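4-aminobutyrate transaminase (Acinetobacter baumannii, PDB 6WOP) probably catalyses the pyridoxal 5'-phosphate-dependent transfer of the amino group of 4-aminobutyrate to 2-oxoglutarate. Local coordinates at residues Arg227-Glu241 with Phe253-Met267. Numbering follows the deposited sequence.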
# COMPACT_ATOMS: atom_id res chain seq x y z
N ARG A 227 4.32 -14.41 -23.58
CA ARG A 227 4.33 -13.32 -24.54
C ARG A 227 2.93 -13.08 -25.12
O ARG A 227 2.46 -11.94 -25.23
CB ARG A 227 5.34 -13.66 -25.66
CG ARG A 227 5.47 -12.62 -26.82
CD ARG A 227 6.26 -11.38 -26.35
NE ARG A 227 5.36 -10.33 -25.87
CZ ARG A 227 5.80 -9.17 -25.35
NH1 ARG A 227 7.13 -8.92 -25.24
NH2 ARG A 227 4.93 -8.26 -24.96
N ALA A 228 2.24 -14.15 -25.49
CA ALA A 228 0.90 -13.98 -26.06
C ALA A 228 -0.07 -13.37 -25.03
O ALA A 228 -0.92 -12.53 -25.37
CB ALA A 228 0.37 -15.31 -26.59
N ILE A 229 0.05 -13.75 -23.75
CA ILE A 229 -0.81 -13.15 -22.71
C ILE A 229 -0.50 -11.68 -22.54
O ILE A 229 -1.42 -10.84 -22.49
CB ILE A 229 -0.64 -13.91 -21.38
CG1 ILE A 229 -1.33 -15.28 -21.45
CG2 ILE A 229 -1.11 -13.06 -20.16
CD1 ILE A 229 -0.87 -16.23 -20.35
N CYS A 230 0.80 -11.33 -22.44
CA CYS A 230 1.14 -9.90 -22.38
C CYS A 230 0.62 -9.13 -23.60
O CYS A 230 0.04 -8.04 -23.46
CB CYS A 230 2.65 -9.72 -22.26
SG CYS A 230 3.22 -10.16 -20.59
N ASP A 231 0.76 -9.66 -24.82
CA ASP A 231 0.32 -8.91 -26.00
C ASP A 231 -1.18 -8.70 -25.97
O ASP A 231 -1.69 -7.62 -26.32
CB ASP A 231 0.68 -9.63 -27.30
CG ASP A 231 2.20 -9.76 -27.53
OD1 ASP A 231 3.02 -9.09 -26.86
OD2 ASP A 231 2.56 -10.58 -28.38
N LYS A 232 -1.87 -9.71 -25.56
CA LYS A 232 -3.31 -9.68 -25.48
C LYS A 232 -3.82 -8.62 -24.51
O LYS A 232 -4.82 -8.02 -24.73
CB LYS A 232 -3.75 -11.05 -25.06
CG LYS A 232 -5.20 -11.26 -24.89
CD LYS A 232 -5.39 -12.61 -24.24
CE LYS A 232 -6.86 -12.95 -24.12
NZ LYS A 232 -7.06 -14.38 -23.83
N HIS A 233 -3.10 -8.43 -23.42
CA HIS A 233 -3.53 -7.50 -22.37
C HIS A 233 -2.76 -6.18 -22.32
O HIS A 233 -3.00 -5.39 -21.41
CB HIS A 233 -3.43 -8.20 -21.01
CG HIS A 233 -4.37 -9.36 -20.89
ND1 HIS A 233 -5.73 -9.25 -21.11
CD2 HIS A 233 -4.15 -10.65 -20.53
CE1 HIS A 233 -6.30 -10.43 -20.92
NE2 HIS A 233 -5.37 -11.30 -20.56
N GLY A 234 -1.83 -5.94 -23.26
CA GLY A 234 -1.08 -4.71 -23.20
C GLY A 234 -0.09 -4.65 -22.06
O GLY A 234 0.32 -3.56 -21.67
N ILE A 235 0.31 -5.80 -21.51
CA ILE A 235 1.26 -5.85 -20.40
C ILE A 235 2.68 -5.90 -20.99
O ILE A 235 2.88 -6.58 -22.01
CB ILE A 235 0.98 -7.09 -19.53
CG1 ILE A 235 -0.46 -7.03 -18.93
CG2 ILE A 235 2.06 -7.23 -18.42
CD1 ILE A 235 -0.92 -8.34 -18.42
N LEU A 236 3.68 -5.28 -20.33
CA LEU A 236 5.06 -5.48 -20.78
C LEU A 236 5.73 -6.74 -20.24
O LEU A 236 5.55 -7.12 -19.08
CB LEU A 236 5.95 -4.29 -20.39
CG LEU A 236 5.44 -3.02 -21.08
CD1 LEU A 236 6.16 -1.81 -20.46
CD2 LEU A 236 5.61 -3.00 -22.65
N LEU A 237 6.63 -7.33 -21.05
CA LEU A 237 7.37 -8.50 -20.60
C LEU A 237 8.79 -8.04 -20.30
O LEU A 237 9.43 -7.46 -21.18
CB LEU A 237 7.37 -9.58 -21.66
CG LEU A 237 8.15 -10.88 -21.33
CD1 LEU A 237 7.60 -11.54 -20.10
CD2 LEU A 237 8.03 -11.89 -22.54
N VAL A 238 9.28 -8.27 -19.08
CA VAL A 238 10.62 -7.83 -18.68
C VAL A 238 11.48 -9.06 -18.41
O VAL A 238 11.11 -9.89 -17.58
CB VAL A 238 10.57 -6.97 -17.42
CG1 VAL A 238 12.02 -6.49 -17.04
CG2 VAL A 238 9.62 -5.77 -17.68
N ALA A 239 12.62 -9.17 -19.07
CA ALA A 239 13.58 -10.25 -18.81
C ALA A 239 14.64 -9.71 -17.86
O ALA A 239 15.33 -8.77 -18.20
CB ALA A 239 14.26 -10.69 -20.11
N ASP A 240 14.76 -10.30 -16.67
CA ASP A 240 15.80 -9.86 -15.72
C ASP A 240 17.05 -10.71 -15.97
O ASP A 240 17.10 -11.88 -15.58
CB ASP A 240 15.31 -9.98 -14.28
CG ASP A 240 16.37 -9.56 -13.25
OD1 ASP A 240 17.48 -9.07 -13.62
OD2 ASP A 240 16.10 -9.71 -12.07
N GLU A 241 18.04 -10.13 -16.67
CA GLU A 241 19.29 -10.79 -16.96
C GLU A 241 20.45 -10.25 -16.12
O GLU A 241 21.61 -10.29 -16.54
CB GLU A 241 19.60 -10.63 -18.44
CG GLU A 241 18.56 -11.33 -19.30
CD GLU A 241 19.15 -12.27 -20.28
OE1 GLU A 241 20.20 -12.90 -20.01
OE2 GLU A 241 18.51 -12.39 -21.36
N PHE A 253 23.02 -12.80 -24.21
CA PHE A 253 21.87 -12.77 -23.30
C PHE A 253 21.19 -14.14 -23.30
O PHE A 253 21.08 -14.77 -24.35
CB PHE A 253 20.83 -11.75 -23.76
CG PHE A 253 21.31 -10.31 -23.62
CD1 PHE A 253 21.23 -9.68 -22.41
CD2 PHE A 253 21.87 -9.65 -24.69
CE1 PHE A 253 21.71 -8.37 -22.26
CE2 PHE A 253 22.34 -8.34 -24.55
CZ PHE A 253 22.25 -7.72 -23.34
N ALA A 254 20.71 -14.58 -22.15
CA ALA A 254 19.94 -15.83 -22.17
C ALA A 254 18.75 -15.73 -23.12
O ALA A 254 18.37 -16.71 -23.75
CB ALA A 254 19.45 -16.14 -20.76
N MET A 255 18.17 -14.54 -23.25
CA MET A 255 17.01 -14.37 -24.13
C MET A 255 17.40 -14.61 -25.58
O MET A 255 16.54 -14.88 -26.42
CB MET A 255 16.45 -12.95 -23.97
CG MET A 255 15.69 -12.68 -22.68
SD MET A 255 14.30 -13.82 -22.47
CE MET A 255 13.30 -13.35 -23.90
N ASN A 256 18.71 -14.59 -25.89
CA ASN A 256 19.11 -14.90 -27.26
C ASN A 256 18.85 -16.33 -27.65
O ASN A 256 18.90 -16.64 -28.84
CB ASN A 256 20.60 -14.63 -27.50
CG ASN A 256 20.88 -13.14 -27.66
OD1 ASN A 256 21.77 -12.58 -27.02
ND2 ASN A 256 20.18 -12.52 -28.60
N HIS A 257 18.61 -17.22 -26.69
CA HIS A 257 18.25 -18.60 -27.01
C HIS A 257 16.80 -18.76 -27.44
O HIS A 257 16.40 -19.88 -27.79
CB HIS A 257 18.48 -19.52 -25.82
CG HIS A 257 19.91 -19.54 -25.32
ND1 HIS A 257 20.80 -20.55 -25.63
CD2 HIS A 257 20.57 -18.68 -24.51
CE1 HIS A 257 21.96 -20.29 -25.05
NE2 HIS A 257 21.84 -19.18 -24.34
N TYR A 258 16.00 -17.69 -27.41
CA TYR A 258 14.56 -17.81 -27.56
C TYR A 258 14.08 -16.94 -28.70
O TYR A 258 14.66 -15.89 -28.99
CB TYR A 258 13.85 -17.42 -26.26
CG TYR A 258 14.25 -18.31 -25.08
CD1 TYR A 258 13.54 -19.50 -24.78
CD2 TYR A 258 15.31 -17.97 -24.27
CE1 TYR A 258 13.91 -20.29 -23.71
CE2 TYR A 258 15.66 -18.75 -23.20
CZ TYR A 258 15.00 -19.91 -22.94
OH TYR A 258 15.38 -20.69 -21.90
N GLU A 259 13.01 -17.41 -29.35
CA GLU A 259 12.31 -16.66 -30.39
C GLU A 259 11.57 -15.47 -29.78
O GLU A 259 11.44 -14.41 -30.41
CB GLU A 259 11.29 -17.57 -31.10
CG GLU A 259 11.89 -18.50 -32.12
CD GLU A 259 10.80 -19.07 -33.02
OE1 GLU A 259 9.63 -18.60 -32.96
OE2 GLU A 259 11.14 -20.00 -33.81
N THR A 260 10.98 -15.71 -28.63
CA THR A 260 10.20 -14.68 -27.97
C THR A 260 11.11 -13.54 -27.55
O THR A 260 12.18 -13.78 -26.97
CB THR A 260 9.51 -15.27 -26.72
OG1 THR A 260 8.72 -16.42 -27.09
CG2 THR A 260 8.67 -14.20 -26.00
N LYS A 261 10.64 -12.31 -27.74
CA LYS A 261 11.38 -11.14 -27.30
C LYS A 261 10.68 -10.40 -26.16
O LYS A 261 9.45 -10.19 -26.19
CB LYS A 261 11.58 -10.17 -28.46
CG LYS A 261 12.61 -10.63 -29.49
CD LYS A 261 12.80 -9.54 -30.51
CE LYS A 261 13.03 -10.13 -31.89
NZ LYS A 261 13.94 -11.28 -31.75
N ALA A 262 11.47 -9.96 -25.21
CA ALA A 262 11.01 -9.12 -24.10
C ALA A 262 10.98 -7.65 -24.54
O ALA A 262 11.69 -7.25 -25.47
CB ALA A 262 11.98 -9.25 -22.93
N ASP A 263 10.14 -6.85 -23.86
CA ASP A 263 10.07 -5.44 -24.17
C ASP A 263 11.20 -4.67 -23.51
O ASP A 263 11.60 -3.62 -24.02
CB ASP A 263 8.74 -4.86 -23.65
CG ASP A 263 7.55 -5.50 -24.30
OD1 ASP A 263 7.26 -5.10 -25.45
OD2 ASP A 263 6.90 -6.40 -23.68
N LEU A 264 11.63 -5.13 -22.33
CA LEU A 264 12.69 -4.55 -21.51
C LEU A 264 13.62 -5.65 -21.01
O LEU A 264 13.17 -6.75 -20.65
CB LEU A 264 12.11 -3.80 -20.29
CG LEU A 264 11.17 -2.66 -20.63
CD1 LEU A 264 10.28 -2.21 -19.47
CD2 LEU A 264 12.08 -1.43 -21.03
N ILE A 265 14.93 -5.35 -20.94
CA ILE A 265 15.89 -6.31 -20.39
C ILE A 265 16.76 -5.60 -19.36
O ILE A 265 17.27 -4.51 -19.64
CB ILE A 265 16.77 -6.93 -21.50
CG1 ILE A 265 15.90 -7.68 -22.50
CG2 ILE A 265 17.80 -7.85 -20.88
CD1 ILE A 265 16.67 -8.17 -23.74
N THR A 266 16.98 -6.23 -18.20
CA THR A 266 17.85 -5.60 -17.23
C THR A 266 19.21 -6.28 -17.24
O THR A 266 19.31 -7.48 -17.52
CB THR A 266 17.25 -5.66 -15.82
OG1 THR A 266 17.00 -7.02 -15.45
CG2 THR A 266 15.94 -4.89 -15.76
N MET A 267 20.25 -5.52 -16.87
CA MET A 267 21.64 -6.00 -16.90
C MET A 267 22.37 -5.46 -15.69
O MET A 267 22.15 -4.32 -15.28
CB MET A 267 22.40 -5.47 -18.14
CG MET A 267 21.71 -5.75 -19.45
SD MET A 267 22.38 -4.71 -20.76
CE MET A 267 21.57 -3.11 -20.48
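Strands 236-240 and 264-267 run parallel, their axes approaching to 4.8 Å at 21°, joined by backbone bonds from Ala239 N to Leu264 O (2.9 Å) and from Thr266 N to Ala239 O. Where the pairing begins, Asp263 OD2 accepts three hydrogen bonds: Leu237 N comes almost straight (2.8 Å, 174°) to its anti lone pair, Arg227 NH2 takes the syn lone pair, and Arg227 NH1 meets it from above the carboxylate plane. Bends at chi2 and chi3 bring the Arg227 guanidinium end-on to this oxygen, its plane nearly perpendicular to the carboxylate; Arg227 NH1 also binds Lys261 O (2.8 Å), and Asp231 and Arg283 extend the ion-pair network. On one face of the sheet, Ala239 CB packs against Met255 CG (3.6 Å) and Ala262 CB; on the other, Val238 CG2 meets Leu264 CD1, and Thr266 OG1 donates to Asp240 OD1 (2.8 Å). The bent Glu241 side chain receives Ala254 N at OE1 (2.8 Å) and Met255 N at OE2 (2.9 Å), tying the 3-10 turn to the residue after Asp240; Ser244 bonds OE1. Both strands belong to the mixed seven-stranded sheet of the fold-type I aminotransferase large domain, where an aspartate at Asp240's position typically pairs with the cofactor's pyridine nitrogen.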